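Local atomic coordinates of chromosomal replication initiator protein DnaA (Aquifex aeolicus, PDB entry 1L8Q), a protein that binds the bacterial origin of replication in its ATP-bound form and, as an AAA+ ATPase, initiates chromosomal DNA replication. Residues D228-I233 with Y266-V271. Sequence-based numbering, arbitrary orientation.
Sequences DKLMQI and YLCRKV
Leu230 and Cys268 meet where helices 228-233 and 266-271 pass closest. Their short axes approach to 9.6 Å and run at 130° to one another. The thiol sulfur lies against the branched end of the leucine: Cys268 SG is 3.3 Å from Leu230 CD2, and CB, CG and CD1 of the same leucine all stand 3.9 Å from that sulfur. Cys268 SG is set beside its own backbone N, opposite the carbonyl carbon (chi1 -84°), a turn that carries it into the cleft between the helices. Ile233, one turn further along, reaches across with two branches. Its CG2 rests on Leu267 CB at 3.8 Å and also touches the cysteine sulfur, while CD1, extended by a chi2 of 177°, lies 3.7 Å from the backbone oxygen Leu267 O. With Leu230 cut back to an alanine, the Cys268 sulfur would probably lose most of its apolar cover from this helix, and a gap would be likely to open beside Ala274 and Ala282. Toward Val271 the packing thins: Ile233 CD1 and Val271 CG1 come only to 4.3 Å, and Val271, which also touches Cys324, is partly exposed. Ile279 and Phe283 also touch Cys268, and Ile323 of the C-terminal helix packs on Ile233. Apolar packing of this kind joins the long helix 216-241 to helix 258-272 within the all-helical domain IV, the helix-turn-helix DNA-binding domain of the DnaA family.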
# COMPACT_ATOMS: atom_id res chain seq x y z
N ASP A 228 27.01 -4.43 -3.83
CA ASP A 228 28.36 -4.10 -4.26
C ASP A 228 28.29 -3.05 -5.33
O ASP A 228 29.07 -2.09 -5.33
CB ASP A 228 29.09 -5.33 -4.83
CG ASP A 228 29.48 -6.35 -3.76
OD1 ASP A 228 29.49 -6.02 -2.54
OD2 ASP A 228 29.79 -7.53 -4.05
N LYS A 229 27.38 -3.22 -6.27
CA LYS A 229 27.28 -2.28 -7.37
C LYS A 229 26.92 -0.88 -6.87
O LYS A 229 27.49 0.10 -7.32
CB LYS A 229 26.30 -2.76 -8.43
CG LYS A 229 26.84 -3.87 -9.30
CD LYS A 229 25.88 -4.16 -10.45
CE LYS A 229 26.38 -5.28 -11.33
NZ LYS A 229 25.63 -6.49 -11.05
N LEU A 230 26.00 -0.81 -5.92
CA LEU A 230 25.60 0.45 -5.34
C LEU A 230 26.80 1.14 -4.69
O LEU A 230 26.89 2.36 -4.65
CB LEU A 230 24.51 0.26 -4.30
CG LEU A 230 23.13 -0.02 -4.87
CD1 LEU A 230 22.07 0.44 -3.88
CD2 LEU A 230 22.97 0.67 -6.22
N MSE A 231 27.73 0.35 -4.19
CA MSE A 231 28.92 0.91 -3.59
C MSE A 231 29.84 1.39 -4.70
O MSE A 231 30.51 2.42 -4.56
CB MSE A 231 29.61 -0.13 -2.70
CG MSE A 231 30.82 0.37 -1.93
SE MSE A 231 30.40 1.68 -0.52
CE MSE A 231 28.47 1.23 -0.23
N GLN A 232 29.85 0.65 -5.80
CA GLN A 232 30.66 1.04 -6.95
C GLN A 232 30.19 2.39 -7.46
O GLN A 232 31.00 3.21 -7.88
CB GLN A 232 30.54 0.00 -8.07
CG GLN A 232 31.54 -1.13 -8.00
CD GLN A 232 31.45 -2.06 -9.20
OE1 GLN A 232 30.70 -3.04 -9.19
NE2 GLN A 232 32.19 -1.73 -10.26
N ILE A 233 28.89 2.64 -7.40
CA ILE A 233 28.36 3.92 -7.82
C ILE A 233 28.82 5.04 -6.89
O ILE A 233 29.11 6.15 -7.32
CB ILE A 233 26.83 3.88 -7.95
CG1 ILE A 233 26.45 3.24 -9.29
CG2 ILE A 233 26.25 5.27 -7.85
CD1 ILE A 233 24.98 3.08 -9.49
N TYR A 266 20.52 9.33 -6.67
CA TYR A 266 19.86 9.40 -7.97
C TYR A 266 20.40 8.32 -8.91
O TYR A 266 19.64 7.64 -9.59
CB TYR A 266 20.04 10.78 -8.60
CG TYR A 266 19.34 10.94 -9.93
CD1 TYR A 266 18.01 11.34 -9.99
CD2 TYR A 266 20.01 10.68 -11.12
CE1 TYR A 266 17.36 11.48 -11.21
CE2 TYR A 266 19.38 10.81 -12.33
CZ TYR A 266 18.05 11.22 -12.38
OH TYR A 266 17.42 11.35 -13.59
N LEU A 267 21.72 8.17 -8.92
CA LEU A 267 22.34 7.18 -9.78
C LEU A 267 21.99 5.75 -9.35
O LEU A 267 21.79 4.86 -10.19
CB LEU A 267 23.85 7.38 -9.84
CG LEU A 267 24.30 8.70 -10.49
CD1 LEU A 267 25.72 8.58 -11.00
CD2 LEU A 267 23.37 9.06 -11.62
N CYS A 268 21.92 5.53 -8.04
CA CYS A 268 21.55 4.23 -7.51
C CYS A 268 20.13 3.95 -7.91
O CYS A 268 19.80 2.84 -8.32
CB CYS A 268 21.66 4.21 -5.98
SG CYS A 268 23.32 3.86 -5.34
N ARG A 269 19.29 4.97 -7.81
CA ARG A 269 17.89 4.82 -8.17
C ARG A 269 17.74 4.64 -9.67
O ARG A 269 17.13 3.68 -10.12
CB ARG A 269 17.07 6.02 -7.70
CG ARG A 269 15.57 5.92 -7.98
CD ARG A 269 14.89 4.69 -7.40
NE ARG A 269 13.48 4.93 -7.16
CZ ARG A 269 12.58 3.98 -6.93
NH1 ARG A 269 12.94 2.70 -6.91
NH2 ARG A 269 11.31 4.32 -6.72
N LYS A 270 18.33 5.53 -10.45
CA LYS A 270 18.08 5.53 -11.88
C LYS A 270 18.94 4.55 -12.69
O LYS A 270 18.47 4.00 -13.70
CB LYS A 270 18.19 6.95 -12.44
CG LYS A 270 17.14 7.91 -11.86
CD LYS A 270 15.72 7.45 -12.18
CE LYS A 270 14.72 8.59 -12.04
NZ LYS A 270 13.46 8.31 -12.80
N VAL A 271 20.17 4.34 -12.26
CA VAL A 271 21.08 3.48 -13.01
C VAL A 271 21.01 1.99 -12.62
O VAL A 271 21.06 1.13 -13.47
CB VAL A 271 22.53 3.98 -12.93
CG1 VAL A 271 23.47 2.97 -13.54
CG2 VAL A 271 22.65 5.32 -13.65